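Local coordinates for MutT/NUDIX family protein (Bacillus thuringiensis str. Al Hakam, PDB 3ID9) that probably acts as a Nudix hydrolase, cleaving nucleoside diphosphate-linked substrates, at residues B[46-51]-B[123-128]. Numbering follows the deposited sequence.
Sequences RDWSLP and DVQMVP
Between 46-51 and 123-128 the CA atoms of W48 and Q125 are the nearest pair, and they are still 8.2 Å apart. No hydrogen bond links the segments; instead strand 35-40 lies between them and pairs antiparallel with both, S49 bonding to V39 and Q125 to L38. Side chains must therefore bridge the gap, and both W48 and Q125 have CB directed toward the other segment. The chain of Q125 starts with CG anti to the backbone N (chi1 -177°) and stays extended, which carries the amide across one face of the indole. There NE2, as modelled, sits 3.2 Å above the ring plane of W48 and 3.3 Å from its CE2. The amide stands nearly upright on the ring, the two planes being 83° apart, so this is not a flat stack. Nearer the backbone, Q125 CB makes a CH-pi contact, 4.0 Å from the centroid of the six-membered ring and 22° off its normal. The far end of the indole reaches the residues where the other strand begins: CZ3 meets O of D123, just before it, obliquely at 3.6 Å, while N of V124, its first residue, lies in plane at the edge, 3.9 Å from CH2. W48 and D123 also touch K40 on the intervening strand. This is a surface contact between two strands flanking 35-40 in the mixed Nudix-fold sheet; W48 belongs to strand 48-54, whose end runs into the Nudix-box loop and helix 61-72.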
# COMPACT_ATOMS: atom_id res chain seq x y z
N ARG B 46 -27.36 -8.70 5.27
CA ARG B 46 -26.80 -9.66 4.32
C ARG B 46 -26.11 -8.85 3.23
O ARG B 46 -25.08 -8.22 3.48
CB ARG B 46 -27.92 -10.52 3.71
CG ARG B 46 -28.74 -11.31 4.73
CD ARG B 46 -30.24 -11.17 4.48
NE ARG B 46 -30.67 -11.70 3.19
CZ ARG B 46 -31.92 -11.65 2.73
NH1 ARG B 46 -32.88 -11.09 3.46
NH2 ARG B 46 -32.22 -12.17 1.55
N ASP B 47 -26.69 -8.85 2.03
CA ASP B 47 -26.16 -8.11 0.90
C ASP B 47 -24.79 -8.55 0.37
O ASP B 47 -23.90 -8.93 1.13
CB ASP B 47 -26.11 -6.62 1.20
CG ASP B 47 -27.12 -5.84 0.39
OD1 ASP B 47 -27.25 -6.12 -0.83
OD2 ASP B 47 -27.78 -4.94 0.97
N TRP B 48 -24.65 -8.46 -0.94
CA TRP B 48 -23.42 -8.84 -1.62
C TRP B 48 -22.36 -7.76 -1.51
O TRP B 48 -22.61 -6.60 -1.81
CB TRP B 48 -23.72 -9.14 -3.09
CG TRP B 48 -24.63 -10.31 -3.24
CD1 TRP B 48 -26.00 -10.29 -3.33
CD2 TRP B 48 -24.26 -11.70 -3.24
NE1 TRP B 48 -26.49 -11.57 -3.37
CE2 TRP B 48 -25.45 -12.46 -3.32
CE3 TRP B 48 -23.03 -12.37 -3.17
CZ2 TRP B 48 -25.45 -13.85 -3.34
CZ3 TRP B 48 -23.03 -13.76 -3.19
CH2 TRP B 48 -24.23 -14.49 -3.27
N SER B 49 -21.17 -8.15 -1.09
CA SER B 49 -20.08 -7.20 -0.92
C SER B 49 -18.74 -7.87 -1.22
O SER B 49 -18.67 -9.07 -1.47
CB SER B 49 -20.08 -6.66 0.50
OG SER B 49 -20.12 -7.72 1.43
N LEU B 50 -17.67 -7.08 -1.18
CA LEU B 50 -16.35 -7.61 -1.45
C LEU B 50 -15.83 -8.45 -0.28
O LEU B 50 -16.13 -8.20 0.88
CB LEU B 50 -15.38 -6.47 -1.74
CG LEU B 50 -15.68 -5.69 -3.02
CD1 LEU B 50 -14.90 -4.37 -3.01
CD2 LEU B 50 -15.29 -6.54 -4.23
N PRO B 51 -15.05 -9.49 -0.59
CA PRO B 51 -14.50 -10.33 0.47
C PRO B 51 -13.35 -9.61 1.17
O PRO B 51 -12.58 -8.91 0.53
CB PRO B 51 -14.04 -11.57 -0.28
CG PRO B 51 -13.62 -11.00 -1.62
CD PRO B 51 -14.74 -10.04 -1.92
N ASP B 123 -21.40 -18.55 -0.13
CA ASP B 123 -22.30 -17.72 -0.91
C ASP B 123 -21.41 -16.85 -1.79
O ASP B 123 -20.79 -15.90 -1.31
CB ASP B 123 -23.16 -16.86 0.00
CG ASP B 123 -24.12 -17.68 0.84
OD1 ASP B 123 -24.51 -18.78 0.40
OD2 ASP B 123 -24.50 -17.23 1.94
N VAL B 124 -21.35 -17.18 -3.07
CA VAL B 124 -20.49 -16.47 -4.01
C VAL B 124 -21.19 -16.13 -5.32
O VAL B 124 -22.00 -16.91 -5.84
CB VAL B 124 -19.24 -17.31 -4.32
CG1 VAL B 124 -18.36 -16.61 -5.35
CG2 VAL B 124 -18.47 -17.55 -3.04
N GLN B 125 -20.85 -14.98 -5.87
CA GLN B 125 -21.42 -14.55 -7.12
C GLN B 125 -20.42 -13.69 -7.90
O GLN B 125 -19.71 -12.86 -7.32
CB GLN B 125 -22.69 -13.75 -6.84
CG GLN B 125 -23.41 -13.31 -8.09
CD GLN B 125 -24.57 -12.37 -7.81
OE1 GLN B 125 -25.23 -11.92 -8.74
NE2 GLN B 125 -24.82 -12.06 -6.53
N MSE B 126 -20.34 -13.91 -9.20
CA MSE B 126 -19.44 -13.15 -10.05
C MSE B 126 -20.29 -12.09 -10.75
O MSE B 126 -21.05 -12.41 -11.64
CB MSE B 126 -18.77 -14.06 -11.08
CG MSE B 126 -17.82 -15.10 -10.50
SE MSE B 126 -16.30 -14.37 -9.49
CE MSE B 126 -15.42 -13.39 -10.91
N VAL B 127 -20.16 -10.84 -10.32
CA VAL B 127 -20.94 -9.77 -10.91
C VAL B 127 -20.17 -8.92 -11.91
O VAL B 127 -19.06 -8.47 -11.64
CB VAL B 127 -21.52 -8.85 -9.81
CG1 VAL B 127 -22.23 -7.66 -10.44
CG2 VAL B 127 -22.50 -9.63 -8.94
N PRO B 128 -20.75 -8.70 -13.10
CA PRO B 128 -20.07 -7.89 -14.12
C PRO B 128 -19.74 -6.54 -13.52
O PRO B 128 -20.57 -5.96 -12.81
CB PRO B 128 -21.12 -7.78 -15.23
CG PRO B 128 -21.90 -9.05 -15.08
CD PRO B 128 -22.06 -9.16 -13.58